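Local coordinates for uncharacterized protein (Bacteroides cellulosilyticus, PDB 5JVK), which probably hydrolyses O-glycosidic bonds as an endo-acting family 39 glycoside hydrolase of a gut symbiont, at residues V89-V94 against S400-Q406; G342-T347 against D386-F392; W375-N380 against F392-D398. All coordinates share one frame; numbering follows the deposited sequence.

Interaction 1. Residues V89-V94 against S400-Q406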
loop_
_atom_site.group_PDB
_atom_site.type_symbol
_atom_site.label_atom_id
_atom_site.label_comp_id
_atom_site.label_asym_id
_atom_site.label_seq_id
_atom_site.Cartn_x
_atom_site.Cartn_y
_atom_site.Cartn_z
ATOM N N VAL A 89 19.628 -5.279 12.646
ATOM C CA VAL A 89 18.292 -5.097 12.066
ATOM C C VAL A 89 18.069 -3.613 11.774
ATOM O O VAL A 89 18.909 -2.776 12.113
ATOM C CB VAL A 89 17.167 -5.629 12.991
ATOM C CG1 VAL A 89 17.258 -7.141 13.123
ATOM C CG2 VAL A 89 17.201 -4.963 14.364
ATOM N N ASN A 90 16.945 -3.295 11.141
ATOM C CA ASN A 90 16.553 -1.908 10.900
ATOM C C ASN A 90 15.479 -1.468 11.892
ATOM O O ASN A 90 14.756 -2.298 12.454
ATOM C CB ASN A 90 16.077 -1.732 9.459
ATOM C CG ASN A 90 17.200 -1.910 8.455
ATOM O OD1 ASN A 90 17.278 -2.929 7.768
ATOM N ND2 ASN A 90 18.086 -0.922 8.373
ATOM N N TYR A 91 15.404 -0.156 12.107
ATOM C CA TYR A 91 14.476 0.449 13.058
ATOM C C TYR A 91 13.946 1.763 12.483
ATOM O O TYR A 91 14.719 2.671 12.175
ATOM C CB TYR A 91 15.183 0.689 14.394
ATOM C CG TYR A 91 14.249 0.992 15.544
ATOM C CD1 TYR A 91 13.564 -0.033 16.199
ATOM C CD2 TYR A 91 14.055 2.301 15.984
ATOM C CE1 TYR A 91 12.707 0.239 17.255
ATOM C CE2 TYR A 91 13.198 2.584 17.040
ATOM C CZ TYR A 91 12.526 1.552 17.672
ATOM O OH TYR A 91 11.679 1.830 18.717
ATOM N N ALA A 92 12.626 1.848 12.335
ATOM C CA ALA A 92 11.976 2.993 11.704
ATOM C C ALA A 92 11.411 3.932 12.766
ATOM O O ALA A 92 10.490 3.564 13.495
ATOM C CB ALA A 92 10.871 2.514 10.772
ATOM N N VAL A 93 11.976 5.137 12.854
ATOM C CA VAL A 93 11.435 6.208 13.693
ATOM C C VAL A 93 10.621 7.145 12.792
ATOM O O VAL A 93 11.173 8.041 12.146
ATOM C CB VAL A 93 12.553 6.969 14.444
ATOM C CG1 VAL A 93 11.958 8.039 15.352
ATOM C CG2 VAL A 93 13.402 5.991 15.248
ATOM N N VAL A 94 9.306 6.922 12.762
ATOM C CA VAL A 94 8.399 7.574 11.800
ATOM C C VAL A 94 7.629 8.732 12.438
ATOM O O VAL A 94 7.508 8.780 13.664
ATOM C CB VAL A 94 7.397 6.562 11.176
ATOM C CG1 VAL A 94 8.141 5.375 10.580
ATOM C CG2 VAL A 94 6.341 6.102 12.180
ATOM N N SER A 400 11.167 -6.851 10.339
ATOM C CA SER A 400 12.124 -5.754 10.251
ATOM C C SER A 400 11.674 -4.831 9.117
ATOM O O SER A 400 11.400 -5.315 8.018
ATOM C CB SER A 400 13.524 -6.296 9.957
ATOM O OG SER A 400 14.483 -5.260 9.920
ATOM N N PRO A 401 11.586 -3.509 9.371
ATOM C CA PRO A 401 11.130 -2.593 8.321
ATOM C C PRO A 401 12.178 -2.368 7.233
ATOM O O PRO A 401 13.367 -2.236 7.535
ATOM C CB PRO A 401 10.856 -1.293 9.084
ATOM C CG PRO A 401 11.803 -1.335 10.230
ATOM C CD PRO A 401 11.913 -2.786 10.615
ATOM N N LYS A 402 11.723 -2.358 5.982
ATOM C CA LYS A 402 12.542 -1.957 4.840
ATOM C C LYS A 402 12.360 -0.444 4.652
ATOM O O LYS A 402 11.446 0.135 5.249
ATOM C CB LYS A 402 12.111 -2.726 3.589
ATOM C CG LYS A 402 12.329 -4.234 3.688
ATOM C CD LYS A 402 11.480 -5.003 2.688
ATOM C CE LYS A 402 11.860 -4.671 1.256
ATOM N NZ LYS A 402 11.117 -5.500 0.269
ATOM N N PRO A 403 13.228 0.210 3.845
ATOM C CA PRO A 403 13.078 1.657 3.594
ATOM C C PRO A 403 11.696 2.098 3.087
ATOM O O PRO A 403 11.264 3.209 3.397
ATOM C CB PRO A 403 14.143 1.934 2.530
ATOM C CG PRO A 403 15.200 0.928 2.803
ATOM C CD PRO A 403 14.469 -0.312 3.236
ATOM N N SER A 404 11.022 1.235 2.324
ATOM C CA SER A 404 9.683 1.518 1.806
ATOM C C SER A 404 8.637 1.753 2.894
ATOM O O SER A 404 7.680 2.506 2.680
ATOM C CB SER A 404 9.225 0.399 0.868
ATOM O OG SER A 404 9.271 -0.856 1.515
ATOM N N TYR A 405 8.815 1.113 4.049
ATOM C CA TYR A 405 7.961 1.362 5.207
ATOM C C TYR A 405 8.072 2.814 5.667
ATOM O O TYR A 405 7.059 3.480 5.883
ATOM C CB TYR A 405 8.315 0.428 6.368
ATOM C CG TYR A 405 7.359 0.560 7.524
ATOM C CD1 TYR A 405 7.520 1.567 8.478
ATOM C CD2 TYR A 405 6.274 -0.300 7.654
ATOM C CE1 TYR A 405 6.633 1.706 9.530
ATOM C CE2 TYR A 405 5.384 -0.174 8.708
ATOM C CZ TYR A 405 5.567 0.834 9.642
ATOM O OH TYR A 405 4.685 0.965 10.681
ATOM N N GLN A 406 9.308 3.279 5.836
ATOM C CA GLN A 406 9.587 4.657 6.246
ATOM C C GLN A 406 8.977 5.646 5.254
ATOM O O GLN A 406 8.338 6.618 5.657
ATOM C CB GLN A 406 11.099 4.894 6.337
ATOM C CG GLN A 406 11.504 6.219 6.978
ATOM C CD GLN A 406 11.473 6.200 8.498
ATOM O OE1 GLN A 406 11.535 5.144 9.127
ATOM N NE2 GLN A 406 11.389 7.385 9.096
#
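A buried contact between domains joins a face of the N-terminal β-sheet, through its inner strand 83-94, to the loop leading into helix 403-415 and the helix's first turn, with N90, A92 and V94 facing S400, P401, Y405 and Q406. At one end the backbone N of N90 makes a weak hydrogen bond to S400 OG at 3.4 Å. Next to it the proline ring wedges against the strand: P401 CD lies 3.4 Å from N90 O, and P401 CG is 4.0 Å from A92 CB. A small alanine suits this spot, since its methyl also meets Q406 OE1 at 3.2 Å. Helix 403-415 follows the eighth strand of a closed parallel (β/α)8 barrel, so the strand of the neighbouring sheet packs against the final α element of that fold. Q406 reaches across with CG anti to its own N (chi1 -170°) and a bend at chi2. Its NE2 then donates to V93 O over 3.1 Å, nearly straight but from above the carbonyl plane; the stronger partner of this nitrogen is Q472 O, between strands 466-469 and 475-476 of the C-terminal sheet. V94 CG1 comes in at the edge of the Y405 ring, 4.1 Å from Y405 CE1, and the phenol OH is anchored to L124 O.

Interaction 2. Residues G342-T347 against D386-F392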
loop_
_atom_site.group_PDB
_atom_site.type_symbol
_atom_site.label_atom_id
_atom_site.label_comp_id
_atom_site.label_asym_id
_atom_site.label_seq_id
_atom_site.Cartn_x
_atom_site.Cartn_y
_atom_site.Cartn_z
ATOM N N GLY A 342 2.581 -2.341 -6.947
ATOM C CA GLY A 342 3.787 -2.487 -6.151
ATOM C C GLY A 342 5.050 -2.744 -6.938
ATOM O O GLY A 342 5.011 -3.036 -8.133
ATOM N N TRP A 343 6.171 -2.603 -6.241
ATOM C CA TRP A 343 7.500 -2.910 -6.752
ATOM C C TRP A 343 8.182 -3.811 -5.727
ATOM O O TRP A 343 7.856 -3.758 -4.538
ATOM C CB TRP A 343 8.305 -1.627 -6.950
ATOM C CG TRP A 343 7.845 -0.778 -8.108
ATOM C CD1 TRP A 343 8.420 -0.697 -9.334
ATOM C CD2 TRP A 343 6.725 0.113 -8.134
ATOM N NE1 TRP A 343 7.737 0.182 -10.130
ATOM C CE2 TRP A 343 6.689 0.696 -9.419
ATOM C CE3 TRP A 343 5.753 0.478 -7.199
ATOM C CZ2 TRP A 343 5.712 1.620 -9.798
ATOM C CZ3 TRP A 343 4.781 1.391 -7.570
ATOM C CH2 TRP A 343 4.768 1.956 -8.862
ATOM N N ASN A 344 9.127 -4.628 -6.187
ATOM C CA ASN A 344 9.797 -5.620 -5.335
ATOM C C ASN A 344 11.303 -5.395 -5.288
ATOM O O ASN A 344 11.887 -4.846 -6.225
ATOM C CB ASN A 344 9.484 -7.045 -5.806
ATOM C CG ASN A 344 9.977 -7.322 -7.214
ATOM O OD1 ASN A 344 11.162 -7.573 -7.432
ATOM N ND2 ASN A 344 9.063 -7.285 -8.177
ATOM N N SER A 345 11.920 -5.845 -4.194
ATOM C CA SER A 345 13.366 -5.687 -3.975
ATOM C C SER A 345 14.268 -6.678 -4.738
ATOM O O SER A 345 15.492 -6.629 -4.578
ATOM C CB SER A 345 13.688 -5.732 -2.475
ATOM O OG SER A 345 13.000 -4.706 -1.780
ATOM N N THR A 346 13.689 -7.567 -5.551
ATOM C CA THR A 346 14.480 -8.427 -6.441
ATOM C C THR A 346 14.909 -7.661 -7.696
ATOM O O THR A 346 16.092 -7.663 -8.044
ATOM C CB THR A 346 13.713 -9.705 -6.841
ATOM O OG1 THR A 346 13.372 -10.449 -5.664
ATOM C CG2 THR A 346 14.548 -10.592 -7.770
ATOM N N THR A 347 13.951 -7.013 -8.361
ATOM C CA THR A 347 14.215 -6.248 -9.594
ATOM C C THR A 347 14.414 -4.735 -9.380
ATOM O O THR A 347 14.683 -4.007 -10.339
ATOM C CB THR A 347 13.105 -6.464 -10.641
ATOM O OG1 THR A 347 11.846 -6.053 -10.104
ATOM C CG2 THR A 347 13.028 -7.925 -11.048
ATOM N N ASP A 386 16.101 -13.942 -4.816
ATOM C CA ASP A 386 15.832 -13.937 -6.269
ATOM C C ASP A 386 14.414 -14.382 -6.677
ATOM O O ASP A 386 14.151 -14.572 -7.865
ATOM C CB ASP A 386 16.912 -14.740 -7.026
ATOM C CG ASP A 386 16.807 -16.243 -6.817
ATOM O OD1 ASP A 386 16.448 -16.681 -5.703
ATOM O OD2 ASP A 386 17.108 -16.988 -7.772
ATOM N N ASN A 387 13.516 -14.549 -5.702
ATOM C CA ASN A 387 12.090 -14.799 -5.949
ATOM C C ASN A 387 11.340 -13.477 -5.752
ATOM O O ASN A 387 11.290 -12.961 -4.634
ATOM C CB ASN A 387 11.576 -15.869 -4.971
ATOM C CG ASN A 387 10.105 -16.219 -5.171
ATOM O OD1 ASN A 387 9.425 -15.690 -6.054
ATOM N ND2 ASN A 387 9.607 -17.124 -4.341
ATOM N N ILE A 388 10.761 -12.938 -6.830
ATOM C CA ILE A 388 10.114 -11.611 -6.780
ATOM C C ILE A 388 8.943 -11.539 -5.795
ATOM O O ILE A 388 8.740 -10.514 -5.150
ATOM C CB ILE A 388 9.653 -11.084 -8.174
ATOM C CG1 ILE A 388 8.543 -11.944 -8.801
ATOM C CG2 ILE A 388 10.832 -10.965 -9.134
ATOM C CD1 ILE A 388 7.904 -11.293 -10.012
ATOM N N GLU A 389 8.201 -12.640 -5.671
ATOM C CA GLU A 389 7.013 -12.699 -4.819
ATOM C C GLU A 389 7.342 -12.649 -3.320
ATOM O O GLU A 389 6.473 -12.332 -2.517
ATOM C CB GLU A 389 6.184 -13.955 -5.137
ATOM C CG GLU A 389 5.643 -14.039 -6.567
ATOM C CD GLU A 389 4.595 -12.980 -6.910
ATOM O OE1 GLU A 389 3.985 -12.380 -6.001
ATOM O OE2 GLU A 389 4.370 -12.750 -8.116
ATOM N N HIS A 390 8.590 -12.956 -2.959
ATOM C CA HIS A 390 9.077 -12.859 -1.575
ATOM C C HIS A 390 9.676 -11.493 -1.216
ATOM O O HIS A 390 10.212 -11.341 -0.115
ATOM C CB HIS A 390 10.147 -13.937 -1.326
ATOM C CG HIS A 390 9.614 -15.335 -1.326
ATOM N ND1 HIS A 390 10.393 -16.421 -0.991
ATOM C CD2 HIS A 390 8.382 -15.827 -1.595
ATOM C CE1 HIS A 390 9.670 -17.523 -1.072
ATOM N NE2 HIS A 390 8.444 -17.190 -1.433
ATOM N N ASN A 391 9.605 -10.513 -2.122
ATOM C CA ASN A 391 10.290 -9.227 -1.927
ATOM C C ASN A 391 9.442 -7.969 -2.206
ATOM O O ASN A 391 9.992 -6.872 -2.319
ATOM C CB ASN A 391 11.571 -9.223 -2.771
ATOM C CG ASN A 391 12.590 -10.228 -2.276
ATOM O OD1 ASN A 391 12.796 -11.275 -2.883
ATOM N ND2 ASN A 391 13.217 -9.922 -1.152
ATOM N N PHE A 392 8.115 -8.114 -2.260
ATOM C CA PHE A 392 7.202 -6.968 -2.440
ATOM C C PHE A 392 6.897 -6.203 -1.143
ATOM O O PHE A 392 6.224 -5.169 -1.188
ATOM C CB PHE A 392 5.871 -7.422 -3.064
ATOM C CG PHE A 392 5.911 -7.576 -4.554
ATOM C CD1 PHE A 392 5.757 -6.465 -5.383
ATOM C CD2 PHE A 392 6.076 -8.830 -5.136
ATOM C CE1 PHE A 392 5.781 -6.605 -6.765
ATOM C CE2 PHE A 392 6.100 -8.975 -6.518
ATOM C CZ PHE A 392 5.953 -7.863 -7.333
#
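G342, just past the seventh barrel strand, brings its carbonyl oxygen to the edge of the F392 ring, 3.9 Å from F392 CE1; the ring lies close against the main chain, where a CB would come near CD1. W343 points away from the second segment; its indole meets the Y356 ring edge-to-face and its NE1 bonds N294 O, but its carbonyl oxygen approaches F392 CD1 at 3.5 Å. N344 carries the contact. Its CB sits squarely over the phenyl face in a CH-pi contact, 3.6 Å from the F392 centroid, with the amide plane tilted 72° from the ring. Because CG lies between backbone N and carbonyl carbon (chi1 62°), OD1 turns back to accept from T347 N at 3.0 Å, an Asx motif that shapes this loop before helix 350-366. Both segments are loops following β-strands of the (β/α)8 barrel, the seventh and the eighth, and the second includes a short 3-10 turn. S345 N donates to N391 O (2.9 Å), coming from above the carbonyl plane, while S345 OG bonds D350 and K402. T346 uses both branches: its methyl CG2 rests on the D386 backbone and OG1 bonds P385 O, while CB touches I388 CG2 at 3.9 Å. Last, T347 CG2 meets I388 CG2 at 4.2 Å.

Interaction 3. Residues W375-N380 against F392-D398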
loop_
_atom_site.group_PDB
_atom_site.type_symbol
_atom_site.label_atom_id
_atom_site.label_comp_id
_atom_site.label_asym_id
_atom_site.label_seq_id
_atom_site.Cartn_x
_atom_site.Cartn_y
_atom_site.Cartn_z
ATOM N N TRP A 375 -1.201 -0.989 -1.896
ATOM C CA TRP A 375 0.161 -1.460 -2.112
ATOM C C TRP A 375 0.236 -2.972 -1.953
ATOM O O TRP A 375 -0.252 -3.510 -0.956
ATOM C CB TRP A 375 1.134 -0.807 -1.128
ATOM C CG TRP A 375 2.541 -1.311 -1.268
ATOM C CD1 TRP A 375 3.111 -2.357 -0.599
ATOM C CD2 TRP A 375 3.550 -0.798 -2.142
ATOM N NE1 TRP A 375 4.413 -2.524 -1.001
ATOM C CE2 TRP A 375 4.709 -1.579 -1.947
ATOM C CE3 TRP A 375 3.589 0.251 -3.068
ATOM C CZ2 TRP A 375 5.896 -1.342 -2.640
ATOM C CZ3 TRP A 375 4.770 0.486 -3.758
ATOM C CH2 TRP A 375 5.908 -0.308 -3.538
ATOM N N TYR A 376 0.845 -3.648 -2.929
ATOM C CA TYR A 376 1.169 -5.066 -2.806
ATOM C C TYR A 376 2.660 -5.196 -2.477
ATOM O O TYR A 376 3.484 -4.775 -3.284
ATOM C CB TYR A 376 0.849 -5.850 -4.084
ATOM C CG TYR A 376 0.971 -7.334 -3.845
ATOM C CD1 TYR A 376 -0.106 -8.062 -3.345
ATOM C CD2 TYR A 376 2.181 -8.002 -4.051
ATOM C CE1 TYR A 376 0.007 -9.419 -3.085
ATOM C CE2 TYR A 376 2.304 -9.361 -3.794
ATOM C CZ TYR A 376 1.215 -10.065 -3.312
ATOM O OH TYR A 376 1.322 -11.410 -3.056
ATOM N N ASP A 377 3.041 -5.739 -1.316
ATOM C CA ASP A 377 2.165 -6.081 -0.184
ATOM C C ASP A 377 2.850 -5.649 1.118
ATOM O O ASP A 377 3.929 -5.047 1.076
ATOM C CB ASP A 377 1.792 -7.579 -0.197
ATOM C CG ASP A 377 3.001 -8.514 -0.141
ATOM O OD1 ASP A 377 4.165 -8.055 -0.127
ATOM O OD2 ASP A 377 2.769 -9.739 -0.117
ATOM N N PHE A 378 2.224 -5.928 2.260
ATOM C CA PHE A 378 2.715 -5.401 3.535
ATOM C C PHE A 378 4.010 -6.054 3.998
ATOM O O PHE A 378 4.966 -5.357 4.342
ATOM C CB PHE A 378 1.659 -5.522 4.633
ATOM C CG PHE A 378 2.045 -4.816 5.899
ATOM C CD1 PHE A 378 2.299 -5.529 7.065
ATOM C CD2 PHE A 378 2.207 -3.432 5.909
ATOM C CE1 PHE A 378 2.672 -4.869 8.223
ATOM C CE2 PHE A 378 2.587 -2.769 7.064
ATOM C CZ PHE A 378 2.818 -3.489 8.223
ATOM N N GLN A 379 4.034 -7.383 4.001
ATOM C CA GLN A 379 5.179 -8.145 4.494
ATOM C C GLN A 379 5.733 -9.046 3.397
ATOM O O GLN A 379 4.972 -9.587 2.598
ATOM C CB GLN A 379 4.773 -8.980 5.715
ATOM C CG GLN A 379 5.933 -9.729 6.356
ATOM C CD GLN A 379 5.650 -10.181 7.777
ATOM O OE1 GLN A 379 4.511 -10.470 8.139
ATOM N NE2 GLN A 379 6.697 -10.251 8.591
ATOM N N ASN A 380 7.060 -9.191 3.366
ATOM C CA ASN A 380 7.727 -10.153 2.483
ATOM C C ASN A 380 7.165 -11.556 2.708
ATOM O O ASN A 380 7.142 -12.040 3.838
ATOM C CB ASN A 380 9.247 -10.174 2.734
ATOM C CG ASN A 380 9.983 -9.024 2.062
ATOM O OD1 ASN A 380 9.408 -8.249 1.294
ATOM N ND2 ASN A 380 11.276 -8.917 2.344
ATOM N N PHE A 392 8.115 -8.114 -2.260
ATOM C CA PHE A 392 7.202 -6.968 -2.440
ATOM C C PHE A 392 6.897 -6.203 -1.143
ATOM O O PHE A 392 6.224 -5.169 -1.188
ATOM C CB PHE A 392 5.871 -7.422 -3.064
ATOM C CG PHE A 392 5.911 -7.576 -4.554
ATOM C CD1 PHE A 392 5.757 -6.465 -5.383
ATOM C CD2 PHE A 392 6.076 -8.830 -5.136
ATOM C CE1 PHE A 392 5.781 -6.605 -6.765
ATOM C CE2 PHE A 392 6.100 -8.975 -6.518
ATOM C CZ PHE A 392 5.953 -7.863 -7.333
ATOM N N GLY A 393 7.384 -6.694 -0.003
ATOM C CA GLY A 393 6.979 -6.179 1.303
ATOM C C GLY A 393 7.537 -4.832 1.733
ATOM O O GLY A 393 8.561 -4.376 1.225
ATOM N N LEU A 394 6.831 -4.201 2.670
ATOM C CA LEU A 394 7.340 -3.059 3.436
ATOM C C LEU A 394 8.144 -3.543 4.646
ATOM O O LEU A 394 9.093 -2.883 5.071
ATOM C CB LEU A 394 6.189 -2.161 3.901
ATOM C CG LEU A 394 5.178 -1.711 2.842
ATOM C CD1 LEU A 394 4.105 -0.839 3.473
ATOM C CD2 LEU A 394 5.847 -0.976 1.692
ATOM N N LEU A 395 7.738 -4.683 5.204
ATOM C CA LEU A 395 8.491 -5.375 6.248
ATOM C C LEU A 395 9.079 -6.662 5.690
ATOM O O LEU A 395 8.538 -7.241 4.746
ATOM C CB LEU A 395 7.579 -5.727 7.426
ATOM C CG LEU A 395 6.765 -4.601 8.060
ATOM C CD1 LEU A 395 5.879 -5.170 9.156
ATOM C CD2 LEU A 395 7.672 -3.512 8.609
ATOM N N ARG A 396 10.178 -7.108 6.293
ATOM C CA ARG A 396 10.759 -8.416 5.995
ATOM C C ARG A 396 9.991 -9.491 6.755
ATOM O O ARG A 396 9.124 -9.179 7.578
ATOM C CB ARG A 396 12.233 -8.447 6.390
ATOM C CG ARG A 396 13.069 -7.385 5.697
ATOM C CD ARG A 396 14.550 -7.711 5.751
ATOM N NE ARG A 396 15.306 -6.858 4.838
ATOM C CZ ARG A 396 15.706 -5.608 5.095
ATOM N NH1 ARG A 396 15.436 -5.011 6.263
ATOM N NH2 ARG A 396 16.388 -4.942 4.161
ATOM N N SER A 397 10.310 -10.754 6.483
ATOM C CA SER A 397 9.653 -11.892 7.153
ATOM C C SER A 397 9.793 -11.861 8.685
ATOM O O SER A 397 8.885 -12.294 9.395
ATOM C CB SER A 397 10.189 -13.220 6.611
ATOM O OG SER A 397 11.548 -13.394 6.963
ATOM N N ASP A 398 10.914 -11.329 9.180
ATOM C CA ASP A 398 11.143 -11.163 10.629
ATOM C C ASP A 398 10.577 -9.851 11.216
ATOM O O ASP A 398 10.984 -9.435 12.305
ATOM C CB ASP A 398 12.646 -11.307 10.959
ATOM C CG ASP A 398 13.516 -10.233 10.308
ATOM O OD1 ASP A 398 14.756 -10.367 10.368
ATOM O OD2 ASP A 398 12.981 -9.267 9.727
HETATM O O HOH W 1 11.976 -11.226 4.169
#
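Residues 375-380 leave the eighth strand of the (β/α)8 barrel, and 392-398 fold back beside them in the long loop before helix 403-415, the backbones joined by a single bridge between Q379 and L395. F378 O accepts from both L394 N and L395 N, the second in the carbonyl plane at 3.0 Å, and N380 N donates to L395 O. The peptide before D377 is cis, and D377 N bonds F392 O. G393 lies so close to Q379 and N380 that any CB would clash. The indole of W375 hands its NE1 proton to the same F392 O at 3.2 Å, nearly along the C=O axis, while L394 CD2 packs over its five-membered ring, 3.9 Å from the centroid. An alanine in place of W375 would probably leave F392 O with one donor fewer and open a gap beneath L394. Y376 presents its edge to the F392 face in a T-shaped pair, planes 72° apart, and its OH is held by H111. The F378 ring and L395 run side by side, F378 CE1 reaching L395 CD1 at 3.4 Å, an apolar match continued by L124. Polar side chains tie down the far end. Q379, extended with CG anti to N (chi1 -176°), donates from NE2 to R396 O at 2.8 Å, the acceptor in its amide plane. N380 uses both ends of its amide: OD1 accepts from G393 N at 2.9 Å, whereas ND2 donates to a water that also accepts from S397 N, 2.9 Å away.

Overall arrangement
From the N terminus the chain first builds the sheet containing strand 83-94, then the eight-stranded parallel barrel. Interaction 1 closes the longest loop, bringing 400-406 back to that strand across 305 intervening residues, and the other two nest inside it. Interaction 2 opens after strand 335-341; before it closes at 386-392, interaction 3 starts at the end of strand 373-375, so these two cross along the chain. They share F392 and lie about 9 Å apart between centres. Interaction 3 closes at 392-398, directly ahead of 400-406. K402 NZ, meeting S345 OG at 2.9 Å and G393 O at 3.0 Å, joins both barrel loops to the start of helix 403-415, while S400, P401, Y405 and Q406 make the tie to the N-terminal sheet.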